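Local structure of HTLV-2 integrase catalytic core domain (Human T-cell leukemia virus 2, 6QBW) at residues Y22-H27 with V39-K44; P6-Q11 with K63-N68; G35-S40 with W137-L142. The protein is the catalytic core domain of a retroviral integrase, the enzyme that probably joins viral DNA to host DNA in a metal-dependent reaction. One frame throughout, in Å; residues are numbered along the deposited sequence.

Contact 1. Residues Y22-H27 with V39-K44; sequences YKYCLH and VSCKKK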
ATOM      1  N   TYR A  22      10.177 -17.699 -19.683  1.00 54.81           N
ATOM      2  CA  TYR A  22      11.147 -16.796 -19.053  1.00 54.52           C
ATOM      3  C   TYR A  22      11.361 -17.116 -17.581  1.00 54.22           C
ATOM      4  O   TYR A  22      10.399 -17.308 -16.838  1.00 54.03           O
ATOM      5  CB  TYR A  22      10.705 -15.334 -19.183  1.00 54.53           C
ATOM      6  CG  TYR A  22      11.788 -14.367 -18.752  1.00 54.62           C
ATOM      7  CD1 TYR A  22      12.806 -14.003 -19.625  1.00 54.81           C
ATOM      8  CD2 TYR A  22      11.813 -13.842 -17.466  1.00 54.67           C
ATOM      9  CE1 TYR A  22      13.809 -13.132 -19.236  1.00 54.66           C
ATOM     10  CE2 TYR A  22      12.814 -12.971 -17.065  1.00 54.84           C
ATOM     11  CZ  TYR A  22      13.811 -12.618 -17.955  1.00 54.79           C
ATOM     12  OH  TYR A  22      14.810 -11.752 -17.568  1.00 54.74           O
ATOM     13  N   LYS A  23      12.623 -17.145 -17.158  1.00 54.06           N
ATOM     14  CA  LYS A  23      12.956 -17.354 -15.750  1.00 54.41           C
ATOM     15  C   LYS A  23      13.105 -16.028 -15.013  1.00 54.19           C
ATOM     16  O   LYS A  23      14.071 -15.294 -15.215  1.00 54.60           O
ATOM     17  CB  LYS A  23      14.221 -18.205 -15.596  1.00 54.65           C
ATOM     18  CG  LYS A  23      13.940 -19.691 -15.744  1.00 55.15           C
ATOM     19  CD  LYS A  23      15.208 -20.529 -15.818  1.00 55.49           C
ATOM     20  CE  LYS A  23      14.915 -21.912 -16.385  1.00 55.45           C
ATOM     21  NZ  LYS A  23      16.163 -22.632 -16.762  1.00 55.45           N
ATOM     22  N   TYR A  24      12.127 -15.731 -14.163  1.00 53.76           N
ATOM     23  CA  TYR A  24      12.180 -14.570 -13.295  1.00 53.57           C
ATOM     24  C   TYR A  24      12.980 -14.905 -12.049  1.00 53.18           C
ATOM     25  O   TYR A  24      13.204 -16.070 -11.740  1.00 52.67           O
ATOM     26  CB  TYR A  24      10.768 -14.121 -12.915  1.00 53.53           C
ATOM     27  CG  TYR A  24       9.987 -13.608 -14.099  1.00 53.67           C
ATOM     28  CD1 TYR A  24      10.055 -12.269 -14.471  1.00 53.77           C
ATOM     29  CD2 TYR A  24       9.204 -14.464 -14.868  1.00 53.81           C
ATOM     30  CE1 TYR A  24       9.357 -11.792 -15.566  1.00 53.66           C
ATOM     31  CE2 TYR A  24       8.499 -13.994 -15.964  1.00 53.78           C
ATOM     32  CZ  TYR A  24       8.580 -12.657 -16.306  1.00 53.69           C
ATOM     33  OH  TYR A  24       7.885 -12.180 -17.390  1.00 53.81           O
ATOM     34  N   CYS A  25      13.431 -13.870 -11.355  1.00 53.49           N
ATOM     35  CA  CYS A  25      14.102 -14.033 -10.077  1.00 53.37           C
ATOM     36  C   CYS A  25      13.137 -13.580  -8.999  1.00 53.37           C
ATOM     37  O   CYS A  25      12.802 -12.398  -8.910  1.00 53.25           O
ATOM     38  CB  CYS A  25      15.397 -13.221 -10.028  1.00 53.32           C
ATOM     39  SG  CYS A  25      16.725 -13.894 -11.057  1.00 53.77           S
ATOM     40  N   LEU A  26      12.655 -14.539  -8.217  1.00 53.65           N
ATOM     41  CA  LEU A  26      11.810 -14.247  -7.072  1.00 53.66           C
ATOM     42  C   LEU A  26      12.686 -13.972  -5.868  1.00 52.61           C
ATOM     43  O   LEU A  26      13.296 -14.881  -5.321  1.00 52.59           O
ATOM     44  CB  LEU A  26      10.872 -15.418  -6.764  1.00 54.31           C
ATOM     45  CG  LEU A  26       9.785 -15.739  -7.788  1.00 55.03           C
ATOM     46  CD1 LEU A  26       8.791 -16.706  -7.166  1.00 55.53           C
ATOM     47  CD2 LEU A  26       9.073 -14.482  -8.279  1.00 55.16           C
ATOM     48  N   HIS A  27      12.766 -12.709  -5.478  1.00 51.94           N
ATOM     49  CA  HIS A  27      13.390 -12.339  -4.218  1.00 51.35           C
ATOM     50  C   HIS A  27      12.345 -12.600  -3.140  1.00 51.07           C
ATOM     51  O   HIS A  27      11.211 -12.127  -3.252  1.00 50.65           O
ATOM     52  CB  HIS A  27      13.808 -10.865  -4.237  1.00 51.26           C
ATOM     53  CG  HIS A  27      14.961 -10.573  -5.148  1.00 51.26           C
ATOM     54  ND1 HIS A  27      14.878 -10.687  -6.519  1.00 51.48           N
ATOM     55  CD2 HIS A  27      16.224 -10.161  -4.882  1.00 51.49           C
ATOM     56  CE1 HIS A  27      16.041 -10.364  -7.058  1.00 51.60           C
ATOM     57  NE2 HIS A  27      16.874 -10.041  -6.086  1.00 51.51           N
ATOM     58  N   VAL A  39       7.452 -10.780  -1.366  1.00 51.72           N
ATOM     59  CA  VAL A  39       7.984 -11.371  -2.607  1.00 52.34           C
ATOM     60  C   VAL A  39       8.029 -10.307  -3.698  1.00 52.80           C
ATOM     61  O   VAL A  39       7.058  -9.576  -3.892  1.00 52.93           O
ATOM     62  CB  VAL A  39       7.116 -12.561  -3.104  1.00 51.87           C
ATOM     63  CG1 VAL A  39       7.598 -13.070  -4.454  1.00 51.63           C
ATOM     64  CG2 VAL A  39       7.125 -13.690  -2.087  1.00 51.81           C
ATOM     65  N   SER A  40       9.152 -10.230  -4.405  1.00 53.85           N
ATOM     66  CA  SER A  40       9.288  -9.334  -5.548  1.00 55.18           C
ATOM     67  C   SER A  40       9.734 -10.125  -6.764  1.00 56.50           C
ATOM     68  O   SER A  40      10.675 -10.913  -6.685  1.00 56.29           O
ATOM     69  CB  SER A  40      10.317  -8.238  -5.259  1.00 55.41           C
ATOM     70  OG  SER A  40      10.058  -7.585  -4.028  1.00 55.65           O
ATOM     71  N   CYS A  41       9.058  -9.912  -7.887  1.00 58.75           N
ATOM     72  CA  CYS A  41       9.465 -10.511  -9.150  1.00 60.39           C
ATOM     73  C   CYS A  41      10.451  -9.580  -9.841  1.00 61.18           C
ATOM     74  O   CYS A  41      10.168  -8.396 -10.006  1.00 61.42           O
ATOM     75  CB  CYS A  41       8.256 -10.731 -10.046  1.00 61.21           C
ATOM     76  SG  CYS A  41       8.503 -12.022 -11.282  1.00 63.38           S
ATOM     77  N   LYS A  42      11.605 -10.110 -10.239  1.00 61.92           N
ATOM     78  CA  LYS A  42      12.647  -9.307 -10.883  1.00 62.71           C
ATOM     79  C   LYS A  42      13.188  -9.999 -12.135  1.00 63.41           C
ATOM     80  O   LYS A  42      13.294 -11.224 -12.181  1.00 63.53           O
ATOM     81  CB  LYS A  42      13.800  -9.049  -9.911  1.00 62.46           C
ATOM     82  CG  LYS A  42      13.408  -8.356  -8.622  1.00 61.93           C
ATOM     83  CD  LYS A  42      13.016  -6.912  -8.866  1.00 61.89           C
ATOM     84  CE  LYS A  42      12.734  -6.206  -7.553  1.00 61.87           C
ATOM     85  NZ  LYS A  42      12.214  -4.830  -7.761  1.00 61.90           N
ATOM     86  N   LYS A  43      13.531  -9.203 -13.143  1.00 64.36           N
ATOM     87  CA  LYS A  43      14.159  -9.722 -14.351  1.00 65.21           C
ATOM     88  C   LYS A  43      15.587 -10.141 -14.037  1.00 65.76           C
ATOM     89  O   LYS A  43      16.017 -11.224 -14.427  1.00 66.60           O
ATOM     90  CB  LYS A  43      14.153  -8.672 -15.461  1.00 65.52           C
ATOM     91  CG  LYS A  43      12.766  -8.295 -15.962  1.00 66.25           C
ATOM     92  CD  LYS A  43      12.200  -9.334 -16.922  1.00 66.94           C
ATOM     93  CE  LYS A  43      10.937  -8.838 -17.616  1.00 67.27           C
ATOM     94  NZ  LYS A  43      10.674  -9.573 -18.885  1.00 67.42           N
ATOM     95  N   LYS A  44      16.310  -9.284 -13.318  1.00 66.43           N
ATOM     96  CA  LYS A  44      17.707  -9.542 -12.963  1.00 66.63           C
ATOM     97  C   LYS A  44      17.884  -9.821 -11.465  1.00 66.30           C
ATOM     98  O   LYS A  44      16.905  -9.879 -10.707  1.00 65.47           O
ATOM     99  CB  LYS A  44      18.580  -8.368 -13.416  1.00 67.00           C
ATOM    100  CG  LYS A  44      18.755  -8.318 -14.928  1.00 67.62           C
ATOM    101  CD  LYS A  44      19.511  -7.086 -15.414  1.00 68.20           C
ATOM    102  CE  LYS A  44      18.841  -5.776 -15.009  1.00 68.55           C
ATOM    103  NZ  LYS A  44      17.357  -5.765 -15.182  1.00 68.67           N
TER
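This contact is part of the beta hairpin of strands 22-31 and 37-42 in the RNase H-like integrase core. The strands pair antiparallel. Cys25 and Lys42 form a hydrogen-bonded pair, with Cys25 N to Lys42 O at 2.8 Å and nearly straight (170°). Leu26 and Cys41 form the non-hydrogen-bonded pair, and His27 with Ser40 is hydrogen-bonded again. On the face of Leu26 and Cys41, Cys41 SG lies obliquely to the Tyr24 ring, 4.2 Å from its centroid, in a sulfur-aromatic contact. Cys41 SG is anti to the backbone N (chi1 -156°), which brings it 3.5 Å from Tyr24 CB. Leu26 CD2 reaches the same sulfur. Beyond the Cys25-Lys42 pair, Lys43 bends at chi2 (-79°) and passes along the Tyr24 side chain. Lys43 NZ stands over a face of the Tyr22 ring, 4.5 Å from the centroid, a cation-pi contact. Tyr22 OH makes a weak hydrogen bond to Lys43 O. On the other face of the sheet, the methylene Lys42 CG rests 3.5 Å from His27 ND1. Helix 47-61 packs on this His27 face, while helix 128-142 covers Cys41 and Tyr24. Strand 9-19 is the next strand beyond 22-27.

Contact 2. Residues P6-Q11 with K63-N68; sequences PNHIWQ and KPLHIN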
ATOM      1  N   PRO A   6       8.495 -10.454  15.969  1.00 54.41           N
ATOM      2  CA  PRO A   6       8.522  -9.952  14.602  1.00 53.92           C
ATOM      3  C   PRO A   6       9.742  -9.072  14.353  1.00 53.44           C
ATOM      4  O   PRO A   6      10.118  -8.277  15.213  1.00 53.08           O
ATOM      5  CB  PRO A   6       7.233  -9.133  14.507  1.00 53.98           C
ATOM      6  CG  PRO A   6       6.318  -9.774  15.491  1.00 54.19           C
ATOM      7  CD  PRO A   6       7.205 -10.179  16.628  1.00 54.34           C
ATOM      8  N   ASN A   7      10.363  -9.254  13.192  1.00 53.12           N
ATOM      9  CA  ASN A   7      11.526  -8.478  12.764  1.00 52.91           C
ATOM     10  C   ASN A   7      12.795  -8.692  13.599  1.00 52.81           C
ATOM     11  O   ASN A   7      13.744  -7.924  13.477  1.00 53.26           O
ATOM     12  CB  ASN A   7      11.176  -6.986  12.662  1.00 52.92           C
ATOM     13  CG  ASN A   7      10.042  -6.723  11.686  1.00 53.05           C
ATOM     14  OD1 ASN A   7       9.905  -7.413  10.674  1.00 53.58           O
ATOM     15  ND2 ASN A   7       9.224  -5.723  11.984  1.00 52.66           N
ATOM     16  N   HIS A   8      12.832  -9.743  14.415  1.00 52.52           N
ATOM     17  CA  HIS A   8      14.069 -10.129  15.090  1.00 52.15           C
ATOM     18  C   HIS A   8      14.994 -10.767  14.054  1.00 51.92           C
ATOM     19  O   HIS A   8      16.101 -10.287  13.826  1.00 51.88           O
ATOM     20  CB  HIS A   8      13.782 -11.085  16.264  1.00 51.96           C
ATOM     21  CG  HIS A   8      15.006 -11.526  17.013  1.00 52.06           C
ATOM     22  ND1 HIS A   8      15.024 -12.648  17.813  1.00 52.22           N
ATOM     23  CD2 HIS A   8      16.255 -11.005  17.074  1.00 52.19           C
ATOM     24  CE1 HIS A   8      16.226 -12.794  18.344  1.00 52.14           C
ATOM     25  NE2 HIS A   8      16.994 -11.812  17.908  1.00 52.24           N
ATOM     26  N   ILE A   9      14.520 -11.832  13.411  1.00 51.95           N
ATOM     27  CA  ILE A   9      15.306 -12.557  12.413  1.00 51.88           C
ATOM     28  C   ILE A   9      14.469 -12.858  11.176  1.00 51.56           C
ATOM     29  O   ILE A   9      13.415 -13.482  11.275  1.00 51.54           O
ATOM     30  CB  ILE A   9      15.812 -13.900  12.966  1.00 52.06           C
ATOM     31  CG1 ILE A   9      16.686 -13.692  14.206  1.00 52.11           C
ATOM     32  CG2 ILE A   9      16.587 -14.660  11.895  1.00 52.08           C
ATOM     33  CD1 ILE A   9      16.862 -14.953  15.025  1.00 52.29           C
ATOM     34  N   TRP A  10      14.950 -12.417  10.016  1.00 51.04           N
ATOM     35  CA  TRP A  10      14.350 -12.772   8.733  1.00 50.69           C
ATOM     36  C   TRP A  10      15.243 -13.770   8.019  1.00 51.09           C
ATOM     37  O   TRP A  10      16.434 -13.888   8.325  1.00 51.02           O
ATOM     38  CB  TRP A  10      14.234 -11.550   7.825  1.00 50.30           C
ATOM     39  CG  TRP A  10      13.189 -10.551   8.174  1.00 49.69           C
ATOM     40  CD1 TRP A  10      12.414 -10.511   9.292  1.00 49.46           C
ATOM     41  CD2 TRP A  10      12.835  -9.408   7.398  1.00 49.36           C
ATOM     42  NE1 TRP A  10      11.581  -9.421   9.250  1.00 49.26           N
ATOM     43  CE2 TRP A  10      11.825  -8.726   8.096  1.00 49.43           C
ATOM     44  CE3 TRP A  10      13.273  -8.898   6.171  1.00 49.61           C
ATOM     45  CZ2 TRP A  10      11.242  -7.554   7.609  1.00 49.64           C
ATOM     46  CZ3 TRP A  10      12.688  -7.732   5.684  1.00 49.58           C
ATOM     47  CH2 TRP A  10      11.685  -7.075   6.403  1.00 49.49           C
ATOM     48  N   GLN A  11      14.658 -14.474   7.056  1.00 51.29           N
ATOM     49  CA  GLN A  11      15.413 -15.238   6.080  1.00 51.29           C
ATOM     50  C   GLN A  11      15.088 -14.710   4.691  1.00 51.27           C
ATOM     51  O   GLN A  11      13.966 -14.269   4.430  1.00 51.03           O
ATOM     52  CB  GLN A  11      15.074 -16.715   6.176  1.00 51.58           C
ATOM     53  CG  GLN A  11      15.656 -17.383   7.404  1.00 52.02           C
ATOM     54  CD  GLN A  11      15.259 -18.841   7.520  1.00 52.15           C
ATOM     55  OE1 GLN A  11      14.690 -19.417   6.593  1.00 52.38           O
ATOM     56  NE2 GLN A  11      15.558 -19.445   8.666  1.00 52.15           N
ATOM     57  N   LYS A  63      11.600  -2.890   9.709  1.00 54.53           N
ATOM     58  CA  LYS A  63      13.046  -3.068   9.617  1.00 54.59           C
ATOM     59  C   LYS A  63      13.469  -4.255  10.477  1.00 54.48           C
ATOM     60  O   LYS A  63      13.131  -4.300  11.655  1.00 54.84           O
ATOM     61  CB  LYS A  63      13.766  -1.802  10.078  1.00 54.87           C
ATOM     62  CG  LYS A  63      15.278  -1.917  10.100  1.00 55.31           C
ATOM     63  CD  LYS A  63      15.913  -0.600  10.494  1.00 55.88           C
ATOM     64  CE  LYS A  63      17.334  -0.812  10.990  1.00 56.48           C
ATOM     65  NZ  LYS A  63      18.130   0.450  10.944  1.00 57.03           N
ATOM     66  N   PRO A  64      14.203  -5.221   9.892  1.00 54.42           N
ATOM     67  CA  PRO A  64      14.703  -6.350  10.673  1.00 54.54           C
ATOM     68  C   PRO A  64      16.052  -6.073  11.337  1.00 54.61           C
ATOM     69  O   PRO A  64      16.821  -5.248  10.858  1.00 54.48           O
ATOM     70  CB  PRO A  64      14.863  -7.444   9.620  1.00 54.47           C
ATOM     71  CG  PRO A  64      15.238  -6.697   8.384  1.00 54.43           C
ATOM     72  CD  PRO A  64      14.506  -5.380   8.456  1.00 54.44           C
ATOM     73  N   LEU A  65      16.330  -6.780  12.425  1.00 55.27           N
ATOM     74  CA  LEU A  65      17.633  -6.721  13.077  1.00 55.76           C
ATOM     75  C   LEU A  65      18.616  -7.674  12.389  1.00 55.72           C
ATOM     76  O   LEU A  65      19.703  -7.263  11.994  1.00 55.38           O
ATOM     77  CB  LEU A  65      17.501  -7.057  14.567  1.00 55.94           C
ATOM     78  CG  LEU A  65      18.801  -7.099  15.378  1.00 56.78           C
ATOM     79  CD1 LEU A  65      19.583  -5.795  15.251  1.00 56.82           C
ATOM     80  CD2 LEU A  65      18.513  -7.423  16.841  1.00 57.00           C
ATOM     81  N   HIS A  66      18.224  -8.942  12.254  1.00 56.20           N
ATOM     82  CA  HIS A  66      19.049  -9.967  11.600  1.00 56.46           C
ATOM     83  C   HIS A  66      18.411 -10.449  10.296  1.00 56.09           C
ATOM     84  O   HIS A  66      17.185 -10.531  10.187  1.00 55.94           O
ATOM     85  CB  HIS A  66      19.232 -11.188  12.508  1.00 56.92           C
ATOM     86  CG  HIS A  66      20.006 -10.914  13.758  1.00 57.59           C
ATOM     87  ND1 HIS A  66      21.383 -10.875  13.786  1.00 57.98           N
ATOM     88  CD2 HIS A  66      19.597 -10.698  15.032  1.00 57.98           C
ATOM     89  CE1 HIS A  66      21.788 -10.631  15.021  1.00 58.11           C
ATOM     90  NE2 HIS A  66      20.725 -10.516  15.795  1.00 57.88           N
ATOM     91  N   ILE A  67      19.254 -10.780   9.318  1.00 55.56           N
ATOM     92  CA  ILE A  67      18.822 -11.461   8.101  1.00 55.20           C
ATOM     93  C   ILE A  67      19.767 -12.624   7.795  1.00 55.07           C
ATOM     94  O   ILE A  67      20.979 -12.494   7.937  1.00 55.09           O
ATOM     95  CB  ILE A  67      18.747 -10.508   6.889  1.00 54.96           C
ATOM     96  CG1 ILE A  67      20.064  -9.762   6.677  1.00 55.34           C
ATOM     97  CG2 ILE A  67      17.624  -9.502   7.073  1.00 54.74           C
ATOM     98  CD1 ILE A  67      20.198  -9.160   5.293  1.00 55.74           C
ATOM     99  N   ASN A  68      19.206 -13.761   7.393  1.00 55.21           N
ATOM    100  CA  ASN A  68      20.004 -14.926   7.004  1.00 55.38           C
ATOM    101  C   ASN A  68      19.736 -15.291   5.546  1.00 55.44           C
ATOM    102  O   ASN A  68      18.586 -15.434   5.137  1.00 55.11           O
ATOM    103  CB  ASN A  68      19.700 -16.120   7.914  1.00 55.45           C
ATOM    104  CG  ASN A  68      20.106 -15.877   9.357  1.00 55.43           C
ATOM    105  OD1 ASN A  68      19.325 -16.102  10.279  1.00 55.39           O
ATOM    106  ND2 ASN A  68      21.329 -15.414   9.559  1.00 55.73           N
TER
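Trp10 N donates to His66 O at 2.9 Å, almost straight at 173°, with the donor tilted out of the carbonyl plane. Trp10 O in turn accepts Asn68 N. His66 N to His8 O, and Leu65 N to Asn7 O before it, carry the pairing back into the loop that leads to strand 9-19. The indole of Trp10 lies flat against Pro64. Pro64 CB sits 3.6 Å from the centroid of the five-membered ring, 10° off its normal, a CH-pi contact. Pro64 CG and CD continue over the six-membered ring. Asn7 OD1 accepts Trp10 NE1 at 3.0 Å, on a lone pair and close to the indole plane, so the ring is fixed at its edge as well as over one face. These residues lie where strand 9-19 runs parallel to strand 66-68 in the central sheet of the RNase H-like fold. The His8 and His66 side chains run alongside each other, their rings obliquely turned (planes at 66°), His8 CD2 3.9 Å from His66 CD2. On the face of Ile9 and His66, Ile9 CG2 touches Asn68 OD1 at 3.5 Å. Helix 47-61 packs on Trp10 through Phe54, Ala57 and Leu61. Strand 90-92 borders 66-68, and Lys63 NZ bonds to Tyr87 O and to Leu142 O of a second subunit.

Contact 3. Residues G35-S40 with W137-L142; sequences GAVSVS and WTLNQL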
ATOM      1  N   GLY A  35       6.206 -15.628  10.176  1.00 50.10           N
ATOM      2  CA  GLY A  35       6.019 -16.294   8.890  1.00 49.86           C
ATOM      3  C   GLY A  35       5.528 -15.345   7.809  1.00 50.10           C
ATOM      4  O   GLY A  35       5.239 -15.774   6.698  1.00 50.21           O
ATOM      5  N   ALA A  36       5.440 -14.053   8.120  1.00 50.33           N
ATOM      6  CA  ALA A  36       4.974 -13.065   7.157  1.00 50.16           C
ATOM      7  C   ALA A  36       5.994 -12.936   6.036  1.00 50.33           C
ATOM      8  O   ALA A  36       7.201 -13.032   6.268  1.00 50.19           O
ATOM      9  CB  ALA A  36       4.756 -11.729   7.836  1.00 50.38           C
ATOM     10  N   VAL A  37       5.500 -12.707   4.826  1.00 50.61           N
ATOM     11  CA  VAL A  37       6.313 -12.809   3.621  1.00 50.83           C
ATOM     12  C   VAL A  37       6.200 -11.572   2.739  1.00 50.59           C
ATOM     13  O   VAL A  37       5.122 -11.002   2.597  1.00 49.95           O
ATOM     14  CB  VAL A  37       5.869 -14.023   2.785  1.00 51.37           C
ATOM     15  CG1 VAL A  37       6.615 -14.076   1.464  1.00 51.90           C
ATOM     16  CG2 VAL A  37       6.090 -15.308   3.563  1.00 51.73           C
ATOM     17  N   SER A  38       7.327 -11.175   2.152  1.00 50.75           N
ATOM     18  CA  SER A  38       7.355 -10.264   1.009  1.00 50.85           C
ATOM     19  C   SER A  38       8.011 -10.976  -0.172  1.00 50.83           C
ATOM     20  O   SER A  38       9.001 -11.692   0.002  1.00 50.17           O
ATOM     21  CB  SER A  38       8.134  -8.993   1.346  1.00 50.81           C
ATOM     22  OG  SER A  38       8.171  -8.109   0.238  1.00 50.88           O
ATOM     23  N   VAL A  39       7.452 -10.780  -1.366  1.00 51.72           N
ATOM     24  CA  VAL A  39       7.984 -11.371  -2.607  1.00 52.34           C
ATOM     25  C   VAL A  39       8.029 -10.307  -3.698  1.00 52.80           C
ATOM     26  O   VAL A  39       7.058  -9.576  -3.892  1.00 52.93           O
ATOM     27  CB  VAL A  39       7.116 -12.561  -3.104  1.00 51.87           C
ATOM     28  CG1 VAL A  39       7.598 -13.070  -4.454  1.00 51.63           C
ATOM     29  CG2 VAL A  39       7.125 -13.690  -2.087  1.00 51.81           C
ATOM     30  N   SER A  40       9.152 -10.230  -4.405  1.00 53.85           N
ATOM     31  CA  SER A  40       9.288  -9.334  -5.548  1.00 55.18           C
ATOM     32  C   SER A  40       9.734 -10.125  -6.764  1.00 56.50           C
ATOM     33  O   SER A  40      10.675 -10.913  -6.685  1.00 56.29           O
ATOM     34  CB  SER A  40      10.317  -8.238  -5.259  1.00 55.41           C
ATOM     35  OG  SER A  40      10.058  -7.585  -4.028  1.00 55.65           O
ATOM     36  N   TRP A 137      -1.213 -11.946  -0.867  1.00 52.11           N
ATOM     37  CA  TRP A 137      -2.390 -11.633  -0.066  1.00 51.52           C
ATOM     38  C   TRP A 137      -3.046 -12.888   0.503  1.00 50.65           C
ATOM     39  O   TRP A 137      -3.572 -12.859   1.614  1.00 50.31           O
ATOM     40  CB  TRP A 137      -3.424 -10.853  -0.888  1.00 51.60           C
ATOM     41  CG  TRP A 137      -2.955  -9.518  -1.402  1.00 51.56           C
ATOM     42  CD1 TRP A 137      -1.977  -8.727  -0.875  1.00 51.47           C
ATOM     43  CD2 TRP A 137      -3.476  -8.810  -2.535  1.00 51.57           C
ATOM     44  NE1 TRP A 137      -1.845  -7.581  -1.616  1.00 51.32           N
ATOM     45  CE2 TRP A 137      -2.755  -7.604  -2.640  1.00 51.52           C
ATOM     46  CE3 TRP A 137      -4.487  -9.081  -3.471  1.00 51.73           C
ATOM     47  CZ2 TRP A 137      -3.005  -6.664  -3.648  1.00 52.01           C
ATOM     48  CZ3 TRP A 137      -4.741  -8.147  -4.473  1.00 51.98           C
ATOM     49  CH2 TRP A 137      -4.002  -6.951  -4.551  1.00 52.21           C
ATOM     50  N   THR A 138      -3.028 -13.980  -0.262  1.00 50.03           N
ATOM     51  CA  THR A 138      -3.595 -15.246   0.204  1.00 49.69           C
ATOM     52  C   THR A 138      -2.746 -15.819   1.341  1.00 49.78           C
ATOM     53  O   THR A 138      -3.272 -16.315   2.337  1.00 49.52           O
ATOM     54  CB  THR A 138      -3.695 -16.291  -0.927  1.00 49.18           C
ATOM     55  OG1 THR A 138      -4.500 -15.780  -1.993  1.00 48.63           O
ATOM     56  CG2 THR A 138      -4.319 -17.581  -0.416  1.00 49.01           C
ATOM     57  N   LEU A 139      -1.430 -15.737   1.183  1.00 49.84           N
ATOM     58  CA  LEU A 139      -0.516 -16.318   2.143  1.00 49.99           C
ATOM     59  C   LEU A 139      -0.503 -15.521   3.441  1.00 50.06           C
ATOM     60  O   LEU A 139      -0.695 -16.080   4.518  1.00 49.71           O
ATOM     61  CB  LEU A 139       0.894 -16.389   1.553  1.00 50.35           C
ATOM     62  CG  LEU A 139       1.944 -17.141   2.367  1.00 50.19           C
ATOM     63  CD1 LEU A 139       1.405 -18.498   2.782  1.00 50.56           C
ATOM     64  CD2 LEU A 139       3.224 -17.287   1.563  1.00 50.12           C
ATOM     65  N   ASN A 140      -0.294 -14.214   3.337  1.00 50.47           N
ATOM     66  CA  ASN A 140      -0.144 -13.382   4.529  1.00 50.95           C
ATOM     67  C   ASN A 140      -1.440 -13.178   5.311  1.00 51.66           C
ATOM     68  O   ASN A 140      -1.434 -13.248   6.544  1.00 51.10           O
ATOM     69  CB  ASN A 140       0.460 -12.023   4.165  1.00 50.70           C
ATOM     70  CG  ASN A 140       1.934 -12.108   3.828  1.00 50.18           C
ATOM     71  OD1 ASN A 140       2.681 -12.851   4.463  1.00 49.48           O
ATOM     72  ND2 ASN A 140       2.366 -11.334   2.834  1.00 49.58           N
ATOM     73  N   GLN A 141      -2.541 -12.935   4.601  1.00 53.31           N
ATOM     74  CA  GLN A 141      -3.768 -12.425   5.226  1.00 55.53           C
ATOM     75  C   GLN A 141      -4.990 -13.336   5.110  1.00 56.57           C
ATOM     76  O   GLN A 141      -6.001 -13.101   5.776  1.00 57.02           O
ATOM     77  CB  GLN A 141      -4.080 -11.042   4.658  1.00 56.34           C
ATOM     78  CG  GLN A 141      -2.808 -10.240   4.448  1.00 57.66           C
ATOM     79  CD  GLN A 141      -3.037  -8.772   4.205  1.00 59.08           C
ATOM     80  OE1 GLN A 141      -3.803  -8.120   4.924  1.00 60.18           O
ATOM     81  NE2 GLN A 141      -2.347  -8.226   3.197  1.00 59.58           N
ATOM     82  N   LEU A 142      -4.904 -14.382   4.298  1.00 57.43           N
ATOM     83  CA  LEU A 142      -6.031 -15.283   4.135  1.00 58.35           C
ATOM     84  C   LEU A 142      -5.805 -16.621   4.830  1.00 59.62           C
ATOM     85  O   LEU A 142      -6.719 -17.144   5.474  1.00 60.14           O
ATOM     86  CB  LEU A 142      -6.321 -15.483   2.654  1.00 58.07           C
ATOM     87  CG  LEU A 142      -7.738 -15.908   2.305  1.00 57.84           C
ATOM     88  CD1 LEU A 142      -8.781 -14.962   2.884  1.00 57.72           C
ATOM     89  CD2 LEU A 142      -7.857 -15.984   0.795  1.00 58.15           C
TER
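The start of strand 37-42 meets segment 137-142 of helix 128-142, and their CA atoms come closest at Ala36 and Asn140, 5.8 Å apart. Asn140 carries the contact. Its primary amide grips the backbone of one residue, Val37, with both of its polar atoms. Asn140 OD1 accepts Val37 N at 2.8 Å, with an N-H...O angle of 153° and the N-H coming in tilted from the plane of the amide carbonyl. Asn140 ND2 gives a hydrogen to Val37 O, also at 2.8 Å and straighter, at 161°. This second bond falls on a lone pair of the Val37 carbonyl and lies close to the amide plane. The first torsion sets CG of Asn140 beside its own backbone N (chi1 -73°), which carries the amide across to the strand. The two bonds together fix the rotation of the amide and which way round it faces. The amide thus pairs with the backbone of strand 37-42 much as a neighbouring strand would. That strand is the outermost of the sheet within this chain, and here helix 128-142 supplies partners for its first residue. The donor and acceptor at Val37 are buried, and Asn140 satisfies both.

Asn140 OD1 also lies 3.5 Å from Ala36 CA, and Ala36 CB touches the same oxygen more loosely. Beside the amide, Val37 CG2 meets Leu139 CD2 at 4.0 Å, the two side chains crossing obliquely. Helix 104-122 adds to this apolar patch: Thr108 packs on Val37, and Ile111 and Ile112 on Leu139. Trp153 of helix 152-156 packs against Asn140. Segment 137-142 also faces a third subunit, where Leu142 O accepts Lys63 NZ of that chain.

From the N terminus, 6-11 leads into strand 9-19, which is followed by strand 22-31 and then strand 37-42. Contact 1 closes the short hairpin loop between the last two. It lies wholly within the longer span that contact 2 closes when the chain returns at 63-68, after helix 47-61. Contact 3 starts on strand 37-42, where contact 1 ends, and shares Val39 and Ser40 with it, but closes only at 137-142. Its span crosses that of contact 2. Contacts 1 and 2 join strands within one sheet, on opposite sides of the chain's centre, and contact 3 ties strand 37-42, outermost within this chain, to helix 128-142. The centres of contacts 1 and 2 are about 22 Å apart.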